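Local coordinates for protein putative peptidase (Clostridium acetobutylicum, PDB 3K9T) that is of uncertain function but probably takes part in making modified polysaccharides, binding one zinc ion per subunit, and is not expected to act as a peptidase, at residues A[46-51]-A[203-208]; A[171-176]-A[219-224]; A[107-112]-A[152-157]; A[135-140]-A[156-161]. All coordinates share one frame; numbering follows the deposited sequence.

Interaction 1: residues A[46-51]-A[203-208]; sequences RKHIPL and LITFIA
His48 and Ile49, in the loop that follows helix 36-45, meet one side of helix 194-211 at Thr205, Phe206 and Ala208. His48 comes first: its CB lies 3.5 Å from Thr205 CG2, the two side chains crossing at about a right angle. With CG turned anti to the carbonyl carbon (chi1 -64°), the imidazole reaches the Phe206 ring, where His48 ND1 is 3.9 Å from Phe206 CZ. The two planes are 53° apart, an oblique meeting. The same ND1 is hydrogen-bonded to Lys209 NZ, so a polar tie to the next turn of the helix accompanies the ring contact. Helix 194-211 covers one face of the mixed sheet in the aminopeptidase-like domain, and the loop passes alongside it before entering strand 52-57, outermost in this chain's sheet. At Ile49 the contact is buried and rests on aliphatic carbons: Ile49 CG2 lies against the backbone carbonyl Thr205 O (3.6 Å) and Ile49 CD1, ending the longer branch, against Ala208 CB (3.9 Å). The hydroxyl of Thr205 turns back to its own helix, hydrogen-bonded to Val201 O, leaving the methyl to face His48. Tyr172, from strand 166-174, touches both Ile49 and Ala208, and further along the loop Leu51 reaches Tyr172 and Phe224.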
loop_
_atom_site.group_PDB
_atom_site.type_symbol
_atom_site.label_atom_id
_atom_site.label_comp_id
_atom_site.label_asym_id
_atom_site.label_seq_id
_atom_site.Cartn_x
_atom_site.Cartn_y
_atom_site.Cartn_z
ATOM N N ARG A 46 -35.726 10.209 29.923
ATOM C CA ARG A 46 -36.964 10.705 29.320
ATOM C C ARG A 46 -37.309 12.089 29.803
ATOM O O ARG A 46 -38.271 12.648 29.354
ATOM C CB ARG A 46 -38.133 9.725 29.497
ATOM C CG ARG A 46 -38.098 8.598 28.415
ATOM C CD ARG A 46 -39.144 7.561 28.604
ATOM N NE ARG A 46 -38.990 6.931 29.902
ATOM C CZ ARG A 46 -39.902 6.160 30.493
ATOM N NH1 ARG A 46 -41.093 5.890 29.916
ATOM N NH2 ARG A 46 -39.608 5.655 31.680
ATOM N N LYS A 47 -36.527 12.638 30.733
ATOM C CA LYS A 47 -36.614 14.053 31.048
ATOM C C LYS A 47 -35.913 14.887 29.974
ATOM O O LYS A 47 -36.104 16.088 29.909
ATOM C CB LYS A 47 -36.020 14.382 32.410
ATOM C CG LYS A 47 -36.817 13.835 33.563
ATOM C CD LYS A 47 -36.413 14.485 34.851
ATOM C CE LYS A 47 -35.142 13.929 35.397
ATOM N NZ LYS A 47 -34.766 14.670 36.601
ATOM N N HIS A 48 -35.147 14.247 29.107
ATOM C CA HIS A 48 -34.441 14.933 28.037
ATOM C C HIS A 48 -34.956 14.599 26.635
ATOM O O HIS A 48 -35.036 15.483 25.769
ATOM C CB HIS A 48 -32.946 14.592 28.115
ATOM C CG HIS A 48 -32.295 15.074 29.366
ATOM N ND1 HIS A 48 -31.632 16.277 29.436
ATOM C CD2 HIS A 48 -32.225 14.530 30.607
ATOM C CE1 HIS A 48 -31.165 16.448 30.662
ATOM N NE2 HIS A 48 -31.506 15.400 31.391
ATOM N N ILE A 49 -35.233 13.324 26.388
ATOM C CA ILE A 49 -35.722 12.891 25.081
ATOM C C ILE A 49 -36.868 11.874 25.251
ATOM O O ILE A 49 -36.989 11.219 26.292
ATOM C CB ILE A 49 -34.578 12.254 24.190
ATOM C CG1 ILE A 49 -33.992 10.994 24.839
ATOM C CG2 ILE A 49 -33.476 13.254 23.925
ATOM C CD1 ILE A 49 -33.171 10.076 23.911
ATOM N N PRO A 50 -37.721 11.743 24.228
ATOM C CA PRO A 50 -38.707 10.716 24.343
ATOM C C PRO A 50 -38.009 9.381 24.163
ATOM O O PRO A 50 -36.957 9.338 23.498
ATOM C CB PRO A 50 -39.640 10.990 23.151
ATOM C CG PRO A 50 -39.235 12.307 22.613
ATOM C CD PRO A 50 -37.785 12.393 22.916
ATOM N N LEU A 51 -38.535 8.330 24.793
ATOM C CA LEU A 51 -38.110 6.979 24.491
ATOM C C LEU A 51 -39.302 6.060 24.510
ATOM O O LEU A 51 -40.257 6.260 25.261
ATOM C CB LEU A 51 -37.142 6.410 25.508
ATOM C CG LEU A 51 -35.718 6.871 25.693
ATOM C CD1 LEU A 51 -35.245 6.207 26.999
ATOM C CD2 LEU A 51 -34.797 6.553 24.470
ATOM N N LEU A 203 -24.019 11.283 26.493
ATOM C CA LEU A 203 -23.683 11.865 25.176
ATOM C C LEU A 203 -24.771 11.628 24.132
ATOM O O LEU A 203 -25.217 12.543 23.473
ATOM C CB LEU A 203 -22.325 11.362 24.662
ATOM C CG LEU A 203 -21.989 11.682 23.196
ATOM C CD1 LEU A 203 -21.718 13.121 23.136
ATOM C CD2 LEU A 203 -20.807 10.890 22.620
ATOM N N ILE A 204 -25.145 10.375 23.958
ATOM C CA ILE A 204 -26.134 9.965 22.972
ATOM C C ILE A 204 -27.458 10.686 23.286
ATOM O O ILE A 204 -28.152 11.116 22.373
ATOM C CB ILE A 204 -26.218 8.395 22.996
ATOM C CG1 ILE A 204 -24.959 7.804 22.362
ATOM C CG2 ILE A 204 -27.345 7.831 22.316
ATOM C CD1 ILE A 204 -24.695 8.295 21.047
ATOM N N THR A 205 -27.763 10.891 24.571
ATOM C CA THR A 205 -28.969 11.614 24.947
ATOM C C THR A 205 -28.962 13.019 24.334
ATOM O O THR A 205 -29.930 13.429 23.661
ATOM C CB THR A 205 -29.174 11.619 26.460
ATOM O OG1 THR A 205 -29.400 10.262 26.862
ATOM C CG2 THR A 205 -30.404 12.488 26.871
ATOM N N PHE A 206 -27.844 13.713 24.498
ATOM C CA PHE A 206 -27.708 15.059 23.961
ATOM C C PHE A 206 -27.573 15.136 22.434
ATOM O O PHE A 206 -27.989 16.110 21.836
ATOM C CB PHE A 206 -26.618 15.834 24.707
ATOM C CG PHE A 206 -27.121 16.434 25.995
ATOM C CD1 PHE A 206 -27.279 15.650 27.126
ATOM C CD2 PHE A 206 -27.509 17.759 26.051
ATOM C CE1 PHE A 206 -27.778 16.186 28.299
ATOM C CE2 PHE A 206 -28.002 18.307 27.220
ATOM C CZ PHE A 206 -28.127 17.528 28.350
ATOM N N ILE A 207 -27.018 14.110 21.808
ATOM C CA ILE A 207 -26.992 14.070 20.360
ATOM C C ILE A 207 -28.434 13.957 19.893
ATOM O O ILE A 207 -28.845 14.741 19.064
ATOM C CB ILE A 207 -26.136 12.932 19.799
ATOM C CG1 ILE A 207 -24.666 13.250 20.084
ATOM C CG2 ILE A 207 -26.376 12.773 18.268
ATOM C CD1 ILE A 207 -23.819 12.033 20.066
ATOM N N ALA A 208 -29.187 13.013 20.460
ATOM C CA ALA A 208 -30.625 12.834 20.141
ATOM C C ALA A 208 -31.389 14.155 20.347
ATOM O O ALA A 208 -32.164 14.582 19.489
ATOM C CB ALA A 208 -31.243 11.711 20.977
#

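Interaction 2: residues A[171-176]-A[219-224]; sequences EYYIRG and SYRFLF
Tyr172 and Phe222 form a hydrogen-bonded antiparallel pair, and their rings share a close-packed, largely apolar face of the sheet with Ile174 and Tyr220. Backbone bonds Phe222 N to Tyr172 O (2.8 Å) and Ile174 N to Tyr220 O (2.8 Å) are short and fairly straight. The two rings run side by side but slid apart, touching at Tyr172 CD2 and Phe222 CD1 (3.9 Å), while Ile174 CD1 meets the edge of the Phe222 ring at CE1 (3.8 Å). The face with Glu171, Tyr173 and Arg221 is polar but also close-packed. There Arg221 bends at chi3 (-54°), laying its guanidinium nearly parallel to the Tyr173 ring, planes 16° apart, with Tyr173 CD1 over its face. Arg221 NH1 makes a salt bridge to Glu171 OE2 (2.7 Å), weak and bent as a hydrogen bond; Arg221 NE makes a second, to Glu181 OE2. The loose, solvent side is the 175-176 end, with exposed Arg175, yet Gly176 N is still held by Ser219 OG (2.9 Å, 177° at the hydrogen), a hydroxyl also bonded to Leu178 O. Helix 194-211 lies on the Tyr220 and Phe222 face, Trp234 of helix 229-237 on the Arg221 face, and strand 181-187 flanks 219-224 on the side away from 171-176.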
loop_
_atom_site.group_PDB
_atom_site.type_symbol
_atom_site.label_atom_id
_atom_site.label_comp_id
_atom_site.label_asym_id
_atom_site.label_seq_id
_atom_site.Cartn_x
_atom_site.Cartn_y
_atom_site.Cartn_z
ATOM N N GLU A 171 -35.514 3.096 23.363
ATOM C CA GLU A 171 -35.280 3.364 21.955
ATOM C C GLU A 171 -35.954 4.669 21.513
ATOM O O GLU A 171 -37.102 4.957 21.885
ATOM C CB GLU A 171 -35.838 2.182 21.178
ATOM C CG GLU A 171 -35.694 2.200 19.702
ATOM C CD GLU A 171 -36.182 0.875 19.075
ATOM O OE1 GLU A 171 -36.646 -0.026 19.810
ATOM O OE2 GLU A 171 -36.056 0.706 17.850
ATOM N N TYR A 172 -35.235 5.463 20.725
ATOM C CA TYR A 172 -35.782 6.700 20.176
ATOM C C TYR A 172 -35.467 6.740 18.685
ATOM O O TYR A 172 -34.331 6.478 18.284
ATOM C CB TYR A 172 -35.188 7.902 20.881
ATOM C CG TYR A 172 -35.631 9.232 20.321
ATOM C CD1 TYR A 172 -36.979 9.504 20.079
ATOM C CD2 TYR A 172 -34.703 10.242 20.073
ATOM C CE1 TYR A 172 -37.367 10.717 19.575
ATOM C CE2 TYR A 172 -35.091 11.468 19.579
ATOM C CZ TYR A 172 -36.417 11.698 19.333
ATOM O OH TYR A 172 -36.781 12.917 18.847
ATOM N N TYR A 173 -36.485 7.022 17.880
ATOM C CA TYR A 173 -36.371 7.046 16.417
ATOM C C TYR A 173 -36.778 8.393 15.840
ATOM O O TYR A 173 -37.838 8.873 16.139
ATOM C CB TYR A 173 -37.291 6.008 15.820
ATOM C CG TYR A 173 -37.239 5.933 14.327
ATOM C CD1 TYR A 173 -36.126 5.405 13.683
ATOM C CD2 TYR A 173 -38.298 6.387 13.547
ATOM C CE1 TYR A 173 -36.071 5.328 12.328
ATOM C CE2 TYR A 173 -38.246 6.314 12.159
ATOM C CZ TYR A 173 -37.138 5.788 11.573
ATOM O OH TYR A 173 -37.074 5.704 10.219
ATOM N N ILE A 174 -35.910 8.995 15.039
ATOM C CA ILE A 174 -36.188 10.216 14.315
ATOM C C ILE A 174 -36.315 9.823 12.845
ATOM O O ILE A 174 -35.376 9.248 12.263
ATOM C CB ILE A 174 -35.040 11.227 14.444
ATOM C CG1 ILE A 174 -34.835 11.634 15.898
ATOM C CG2 ILE A 174 -35.288 12.466 13.593
ATOM C CD1 ILE A 174 -33.619 12.534 16.108
ATOM N N ARG A 175 -37.485 10.100 12.269
ATOM C CA ARG A 175 -37.737 9.879 10.832
ATOM C C ARG A 175 -37.133 11.003 9.972
ATOM O O ARG A 175 -37.435 12.188 10.156
ATOM C CB ARG A 175 -39.256 9.773 10.546
ATOM C CG ARG A 175 -39.637 9.365 9.120
ATOM C CD ARG A 175 -38.643 8.293 8.561
ATOM N NE ARG A 175 -39.199 7.461 7.492
ATOM C CZ ARG A 175 -39.085 7.699 6.186
ATOM N NH1 ARG A 175 -38.420 8.753 5.733
ATOM N NH2 ARG A 175 -39.656 6.870 5.318
ATOM N N GLY A 176 -36.282 10.630 9.033
ATOM C CA GLY A 176 -35.710 11.598 8.105
ATOM C C GLY A 176 -36.441 11.580 6.775
ATOM O O GLY A 176 -37.466 10.923 6.638
ATOM N N SER A 219 -32.644 8.917 8.644
ATOM C CA SER A 219 -33.365 8.561 9.835
ATOM C C SER A 219 -32.305 8.167 10.832
ATOM O O SER A 219 -31.234 7.720 10.438
ATOM C CB SER A 219 -34.328 7.407 9.585
ATOM O OG SER A 219 -35.435 7.844 8.813
ATOM N N TYR A 220 -32.595 8.395 12.111
ATOM C CA TYR A 220 -31.669 8.127 13.180
ATOM C C TYR A 220 -32.355 7.331 14.272
ATOM O O TYR A 220 -33.453 7.670 14.670
ATOM C CB TYR A 220 -31.119 9.447 13.737
ATOM C CG TYR A 220 -30.184 10.123 12.794
ATOM C CD1 TYR A 220 -30.682 10.862 11.715
ATOM C CD2 TYR A 220 -28.788 10.026 12.963
ATOM C CE1 TYR A 220 -29.829 11.480 10.829
ATOM C CE2 TYR A 220 -27.906 10.654 12.075
ATOM C CZ TYR A 220 -28.442 11.362 10.990
ATOM O OH TYR A 220 -27.620 11.992 10.089
ATOM N N ARG A 221 -31.701 6.272 14.738
ATOM C CA ARG A 221 -32.209 5.459 15.824
ATOM C C ARG A 221 -31.210 5.429 16.939
ATOM O O ARG A 221 -30.026 5.208 16.714
ATOM C CB ARG A 221 -32.449 4.054 15.362
ATOM C CG ARG A 221 -33.121 3.137 16.396
ATOM C CD ARG A 221 -33.302 1.702 15.830
ATOM N NE ARG A 221 -34.022 1.743 14.558
ATOM C CZ ARG A 221 -35.341 1.933 14.433
ATOM N NH1 ARG A 221 -36.110 2.059 15.497
ATOM N NH2 ARG A 221 -35.910 1.977 13.227
ATOM N N PHE A 222 -31.691 5.622 18.163
ATOM C CA PHE A 222 -30.810 5.647 19.309
ATOM C C PHE A 222 -31.227 4.530 20.243
ATOM O O PHE A 222 -32.328 4.551 20.743
ATOM C CB PHE A 222 -30.932 6.967 20.014
ATOM C CG PHE A 222 -30.665 8.137 19.165
ATOM C CD1 PHE A 222 -31.645 8.627 18.311
ATOM C CD2 PHE A 222 -29.452 8.802 19.253
ATOM C CE1 PHE A 222 -31.411 9.757 17.511
ATOM C CE2 PHE A 222 -29.206 9.927 18.468
ATOM C CZ PHE A 222 -30.192 10.405 17.584
ATOM N N LEU A 223 -30.332 3.575 20.488
ATOM C CA LEU A 223 -30.613 2.408 21.320
ATOM C C LEU A 223 -29.894 2.524 22.652
ATOM O O LEU A 223 -28.687 2.735 22.688
ATOM C CB LEU A 223 -30.166 1.142 20.601
ATOM C CG LEU A 223 -30.474 -0.145 21.334
ATOM C CD1 LEU A 223 -31.988 -0.347 21.438
ATOM C CD2 LEU A 223 -29.799 -1.283 20.599
ATOM N N PHE A 224 -30.660 2.428 23.741
ATOM C CA PHE A 224 -30.119 2.358 25.098
ATOM C C PHE A 224 -30.490 0.971 25.689
ATOM O O PHE A 224 -31.639 0.714 26.035
ATOM C CB PHE A 224 -30.695 3.436 25.979
ATOM C CG PHE A 224 -30.460 4.822 25.514
ATOM C CD1 PHE A 224 -31.257 5.386 24.526
ATOM C CD2 PHE A 224 -29.517 5.619 26.138
ATOM C CE1 PHE A 224 -31.073 6.721 24.142
ATOM C CE2 PHE A 224 -29.344 6.950 25.765
ATOM C CZ PHE A 224 -30.119 7.493 24.766
#

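Interaction 3: residues A[107-112]-A[152-157]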
loop_
_atom_site.group_PDB
_atom_site.type_symbol
_atom_site.label_atom_id
_atom_site.label_comp_id
_atom_site.label_asym_id
_atom_site.label_seq_id
_atom_site.Cartn_x
_atom_site.Cartn_y
_atom_site.Cartn_z
HETATM N N MSE A 107 -20.670 -14.723 59.647
HETATM C CA MSE A 107 -19.473 -15.452 59.301
HETATM C C MSE A 107 -18.248 -14.806 59.931
HETATM O O MSE A 107 -18.248 -13.610 60.263
HETATM C CB MSE A 107 -19.316 -15.617 57.781
HETATM C CG MSE A 107 -20.240 -14.787 56.944
HETATM SE SE MSE A 107 -20.028 -15.230 55.066
HETATM C CE MSE A 107 -21.871 -15.023 54.624
ATOM N N THR A 108 -17.230 -15.633 60.147
ATOM C CA THR A 108 -15.964 -15.155 60.652
ATOM C C THR A 108 -15.188 -14.579 59.461
ATOM O O THR A 108 -15.537 -14.850 58.304
ATOM C CB THR A 108 -15.171 -16.274 61.347
ATOM O OG1 THR A 108 -14.515 -17.084 60.368
ATOM C CG2 THR A 108 -16.097 -17.138 62.241
ATOM N N LEU A 109 -14.149 -13.786 59.740
ATOM C CA LEU A 109 -13.358 -13.157 58.672
ATOM C C LEU A 109 -12.868 -14.189 57.660
ATOM O O LEU A 109 -12.971 -13.964 56.434
ATOM C CB LEU A 109 -12.167 -12.344 59.220
ATOM C CG LEU A 109 -11.394 -11.471 58.196
ATOM C CD1 LEU A 109 -12.281 -10.444 57.527
ATOM C CD2 LEU A 109 -10.207 -10.753 58.809
ATOM N N ASP A 110 -12.365 -15.319 58.169
ATOM C CA ASP A 110 -11.835 -16.377 57.307
ATOM C C ASP A 110 -12.879 -17.019 56.391
ATOM O O ASP A 110 -12.534 -17.485 55.297
ATOM C CB ASP A 110 -11.166 -17.446 58.145
ATOM C CG ASP A 110 -9.980 -16.913 58.902
ATOM O OD1 ASP A 110 -9.167 -16.179 58.293
ATOM O OD2 ASP A 110 -9.871 -17.221 60.109
ATOM N N GLU A 111 -14.142 -17.045 56.826
ATOM C CA GLU A 111 -15.214 -17.623 55.997
ATOM C C GLU A 111 -15.690 -16.567 54.992
ATOM O O GLU A 111 -16.092 -16.919 53.894
ATOM C CB GLU A 111 -16.405 -18.177 56.826
ATOM C CG GLU A 111 -16.165 -18.326 58.312
ATOM C CD GLU A 111 -17.250 -19.115 59.056
ATOM O OE1 GLU A 111 -17.240 -20.369 58.998
ATOM O OE2 GLU A 111 -18.077 -18.481 59.753
ATOM N N LEU A 112 -15.638 -15.290 55.379
ATOM C CA LEU A 112 -16.021 -14.179 54.498
ATOM C C LEU A 112 -14.994 -13.928 53.379
ATOM O O LEU A 112 -15.373 -13.719 52.210
ATOM C CB LEU A 112 -16.214 -12.884 55.307
ATOM C CG LEU A 112 -16.879 -11.647 54.673
ATOM C CD1 LEU A 112 -18.259 -11.944 54.082
ATOM C CD2 LEU A 112 -16.985 -10.535 55.713
ATOM N N ASP A 152 -13.232 -11.682 63.424
ATOM C CA ASP A 152 -14.474 -11.239 64.044
ATOM C C ASP A 152 -15.639 -12.078 63.532
ATOM O O ASP A 152 -15.451 -12.942 62.664
ATOM C CB ASP A 152 -14.712 -9.747 63.694
ATOM C CG ASP A 152 -15.714 -9.074 64.603
ATOM O OD1 ASP A 152 -16.057 -9.661 65.629
ATOM O OD2 ASP A 152 -16.175 -7.960 64.303
ATOM N N ASP A 153 -16.819 -11.852 64.116
ATOM C CA ASP A 153 -18.070 -12.389 63.591
ATOM C C ASP A 153 -18.748 -11.215 62.925
ATOM O O ASP A 153 -19.005 -10.170 63.544
ATOM C CB ASP A 153 -18.977 -13.009 64.666
ATOM C CG ASP A 153 -18.580 -14.438 65.017
ATOM O OD1 ASP A 153 -18.473 -15.292 64.097
ATOM O OD2 ASP A 153 -18.381 -14.700 66.222
ATOM N N TYR A 154 -19.002 -11.393 61.637
ATOM C CA TYR A 154 -19.575 -10.353 60.826
ATOM C C TYR A 154 -20.975 -10.749 60.401
ATOM O O TYR A 154 -21.202 -11.892 60.049
ATOM C CB TYR A 154 -18.700 -10.124 59.585
ATOM C CG TYR A 154 -17.359 -9.472 59.859
ATOM C CD1 TYR A 154 -17.263 -8.092 60.036
ATOM C CD2 TYR A 154 -16.186 -10.229 59.923
ATOM C CE1 TYR A 154 -16.044 -7.479 60.284
ATOM C CE2 TYR A 154 -14.951 -9.623 60.161
ATOM C CZ TYR A 154 -14.886 -8.238 60.342
ATOM O OH TYR A 154 -13.676 -7.607 60.588
ATOM N N GLU A 155 -21.908 -9.804 60.474
ATOM C CA GLU A 155 -23.221 -9.961 59.863
ATOM C C GLU A 155 -23.049 -9.590 58.382
ATOM O O GLU A 155 -22.524 -8.516 58.056
ATOM C CB GLU A 155 -24.255 -9.034 60.509
ATOM C CG GLU A 155 -25.709 -9.445 60.241
ATOM C CD GLU A 155 -26.730 -8.383 60.641
ATOM O OE1 GLU A 155 -26.339 -7.289 61.090
ATOM O OE2 GLU A 155 -27.938 -8.637 60.480
ATOM N N VAL A 156 -23.467 -10.497 57.506
ATOM C CA VAL A 156 -23.341 -10.332 56.074
ATOM C C VAL A 156 -24.728 -10.333 55.465
ATOM O O VAL A 156 -25.429 -11.344 55.500
ATOM C CB VAL A 156 -22.522 -11.469 55.469
ATOM C CG1 VAL A 156 -22.368 -11.279 53.943
ATOM C CG2 VAL A 156 -21.161 -11.555 56.174
ATOM N N VAL A 157 -25.106 -9.188 54.906
ATOM C CA VAL A 157 -26.416 -8.995 54.327
ATOM C C VAL A 157 -26.317 -8.482 52.888
ATOM O O VAL A 157 -25.683 -7.458 52.630
ATOM C CB VAL A 157 -27.227 -7.943 55.141
ATOM C CG1 VAL A 157 -28.543 -7.647 54.454
ATOM C CG2 VAL A 157 -27.457 -8.412 56.555
#
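Met107 (here selenomethionine) and Tyr154 are the two residues most buried by this contact, and they form a hydrogen-bonded antiparallel pair. Their backbones are joined twice, Tyr154 N to Met107 O at 2.7 Å and Met107 N to Tyr154 O at 2.9 Å. The Tyr154 ring, with CG turned anti to the carbonyl carbon (chi1 -70°), lies alongside Leu109 and touches it where Tyr154 CE2 meets Leu109 CD1 (3.8 Å); its hydroxyl is bonded to Cys150 O. Val156 is third. Met107 crosses it at about a right angle, Met107 CG pressing to 3.4 Å from Val156 CG2, and the nearly extended chain carries Met107 CE alongside the valine, 3.7 Å from Val156 CB. The same CG2 meets Leu112 CD1 (3.6 Å), so the valine branch wedges between strand and helix. Thr108, right before helix 109-112, is its N-cap: Glu111 OE2 accepts from Thr108 N (3.0 Å) through its anti lone pair, one half of a capping box. Leu109 and Leu112 of this short helix pack on Tyr154 and Val156. In the four-stranded antiparallel sheet of the insert domain, 103-108 is an outer strand, 70-79 flanks 153-163 on its other side, and Val78 of that strand touches Leu112 and Tyr154.

Interaction 4: residues A[135-140]-A[156-161]; sequences ENWGFS and VVIDSS
Phe139 O is hydrogen-bonded to His117 ND1, while the Phe139 ring packs on Ile158 across the contact. No hydrogen bond crosses between 135-140 and 156-161; the side chains that meet are apolar. Ile158 packs against both rings, where their edges meet. Its CG1 comes from the opposite direction to Phe139 and lies 3.4 Å from Phe139 CZ, while its terminal CD1 reaches Trp137, 3.5 Å from CE3. Val156 gives its CG1 branch to both aromatics as well, 3.8 Å from Trp137 CZ3 and 3.7 Å from Phe139 CE2. At the Phe139 ring edge, near its plane, Val157 O approaches CZ to 3.6 Å. The indole is brought over the strand by a first torsion that sets CG between the backbone N and the carbonyl carbon (chi1 69°), and the two rings of the segment meet edge to edge, Phe139 CD2 lying in the indole plane. Tyr115 stacks on the indole. Gly138 is backbone-bonded to Met97, and Phe139 to Tyr115 and to His117, the latter in strand 116-117, which pairs in parallel with 139-140. Val156 and Ile158 both point toward Trp137 and Phe139, which cover that face of strand 153-163 in the insert domain. With no polar bond across, the contact is consistent with adhesion by burial of branched aliphatic and aromatic groups, their shapes rather than directional bonds setting how they fit.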
loop_
_atom_site.group_PDB
_atom_site.type_symbol
_atom_site.label_atom_id
_atom_site.label_comp_id
_atom_site.label_asym_id
_atom_site.label_seq_id
_atom_site.Cartn_x
_atom_site.Cartn_y
_atom_site.Cartn_z
ATOM N N GLU A 135 -24.904 -18.439 39.380
ATOM C CA GLU A 135 -25.343 -17.891 40.669
ATOM C C GLU A 135 -24.154 -17.735 41.607
ATOM O O GLU A 135 -23.305 -18.610 41.692
ATOM C CB GLU A 135 -26.411 -18.755 41.310
ATOM C CG GLU A 135 -27.775 -18.511 40.713
ATOM C CD GLU A 135 -28.841 -19.481 41.220
ATOM O OE1 GLU A 135 -28.610 -20.156 42.245
ATOM O OE2 GLU A 135 -29.919 -19.552 40.590
ATOM N N ASN A 136 -24.107 -16.616 42.317
ATOM C CA ASN A 136 -22.948 -16.271 43.122
ATOM C C ASN A 136 -23.222 -15.002 43.946
ATOM O O ASN A 136 -24.310 -14.408 43.830
ATOM C CB ASN A 136 -21.769 -16.040 42.175
ATOM C CG ASN A 136 -20.414 -16.104 42.873
ATOM O OD1 ASN A 136 -20.304 -16.535 44.032
ATOM N ND2 ASN A 136 -19.367 -15.649 42.166
ATOM N N TRP A 137 -22.272 -14.618 44.804
ATOM C CA TRP A 137 -22.361 -13.365 45.542
ATOM C C TRP A 137 -20.988 -12.844 45.983
ATOM O O TRP A 137 -20.088 -13.605 46.304
ATOM C CB TRP A 137 -23.330 -13.455 46.743
ATOM C CG TRP A 137 -22.901 -14.319 47.885
ATOM C CD1 TRP A 137 -23.142 -15.642 48.023
ATOM C CD2 TRP A 137 -22.177 -13.918 49.059
ATOM N NE1 TRP A 137 -22.600 -16.102 49.193
ATOM C CE2 TRP A 137 -22.010 -15.062 49.855
ATOM C CE3 TRP A 137 -21.648 -12.708 49.508
ATOM C CZ2 TRP A 137 -21.337 -15.040 51.084
ATOM C CZ3 TRP A 137 -20.977 -12.683 50.749
ATOM C CH2 TRP A 137 -20.831 -13.844 51.515
ATOM N N GLY A 138 -20.823 -11.533 46.000
ATOM C CA GLY A 138 -19.550 -10.975 46.411
ATOM C C GLY A 138 -19.609 -9.549 46.908
ATOM O O GLY A 138 -20.560 -8.820 46.634
ATOM N N PHE A 139 -18.595 -9.174 47.673
ATOM C CA PHE A 139 -18.409 -7.805 48.086
ATOM C C PHE A 139 -17.042 -7.340 47.588
ATOM O O PHE A 139 -16.040 -8.097 47.672
ATOM C CB PHE A 139 -18.444 -7.654 49.606
ATOM C CG PHE A 139 -19.813 -7.698 50.202
ATOM C CD1 PHE A 139 -20.568 -6.535 50.335
ATOM C CD2 PHE A 139 -20.371 -8.904 50.601
ATOM C CE1 PHE A 139 -21.843 -6.566 50.880
ATOM C CE2 PHE A 139 -21.647 -8.949 51.154
ATOM C CZ PHE A 139 -22.384 -7.781 51.293
ATOM N N SER A 140 -16.997 -6.098 47.091
ATOM C CA SER A 140 -15.748 -5.458 46.737
ATOM C C SER A 140 -15.380 -4.401 47.779
ATOM O O SER A 140 -16.252 -3.762 48.349
ATOM C CB SER A 140 -15.898 -4.807 45.383
ATOM O OG SER A 140 -15.834 -5.765 44.362
ATOM N N VAL A 156 -23.467 -10.497 57.506
ATOM C CA VAL A 156 -23.341 -10.332 56.074
ATOM C C VAL A 156 -24.728 -10.333 55.465
ATOM O O VAL A 156 -25.429 -11.344 55.500
ATOM C CB VAL A 156 -22.522 -11.469 55.469
ATOM C CG1 VAL A 156 -22.368 -11.279 53.943
ATOM C CG2 VAL A 156 -21.161 -11.555 56.174
ATOM N N VAL A 157 -25.106 -9.188 54.906
ATOM C CA VAL A 157 -26.416 -8.995 54.327
ATOM C C VAL A 157 -26.317 -8.482 52.888
ATOM O O VAL A 157 -25.683 -7.458 52.630
ATOM C CB VAL A 157 -27.227 -7.943 55.141
ATOM C CG1 VAL A 157 -28.543 -7.647 54.454
ATOM C CG2 VAL A 157 -27.457 -8.412 56.555
ATOM N N ILE A 158 -26.903 -9.233 51.962
ATOM C CA ILE A 158 -27.185 -8.749 50.617
ATOM C C ILE A 158 -28.695 -8.950 50.425
ATOM O O ILE A 158 -29.154 -10.077 50.219
ATOM C CB ILE A 158 -26.435 -9.505 49.489
ATOM C CG1 ILE A 158 -24.918 -9.367 49.631
ATOM C CG2 ILE A 158 -26.875 -8.974 48.135
ATOM C CD1 ILE A 158 -24.110 -10.303 48.673
ATOM N N ASP A 159 -29.448 -7.854 50.502
ATOM C CA ASP A 159 -30.897 -7.864 50.346
ATOM C C ASP A 159 -31.234 -7.648 48.883
ATOM O O ASP A 159 -31.518 -6.522 48.455
ATOM C CB ASP A 159 -31.541 -6.767 51.213
ATOM C CG ASP A 159 -33.056 -6.840 51.227
ATOM O OD1 ASP A 159 -33.602 -7.852 50.727
ATOM O OD2 ASP A 159 -33.692 -5.882 51.731
ATOM N N SER A 160 -31.216 -8.744 48.127
ATOM C CA SER A 160 -31.440 -8.711 46.684
ATOM C C SER A 160 -32.522 -9.690 46.280
ATOM O O SER A 160 -32.997 -10.459 47.109
ATOM C CB SER A 160 -30.128 -9.075 45.955
ATOM O OG SER A 160 -29.634 -10.337 46.365
ATOM N N SER A 161 -32.923 -9.647 45.008
ATOM C CA SER A 161 -33.833 -10.654 44.456
ATOM C C SER A 161 -33.406 -11.011 43.063
ATOM O O SER A 161 -32.908 -10.160 42.340
ATOM C CB SER A 161 -35.291 -10.172 44.415
ATOM O OG SER A 161 -35.423 -9.029 43.599
#

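The four contacts form two clusters. Interactions 1 and 2, centres about 10 Å apart, touch each other in the aminopeptidase-like domain, where helix 194-211 leads directly to strand 219-225 and packs on the mixed sheet; their segments alternate along the chain. Interactions 3 and 4, about 13 Å apart between centres, share Val156 and Val157 on strand 153-163 in the insert domain, and Met107 CE reaches Trp137 CH2 at 3.5 Å. Both fall between the two segments of interaction 1 and precede interaction 2. About 44 Å separates the centres of interactions 1 and 3, consistent with an insert that stands apart from the aminopeptidase-like part; strand 153-163 leads back to it by way of strand 166-174.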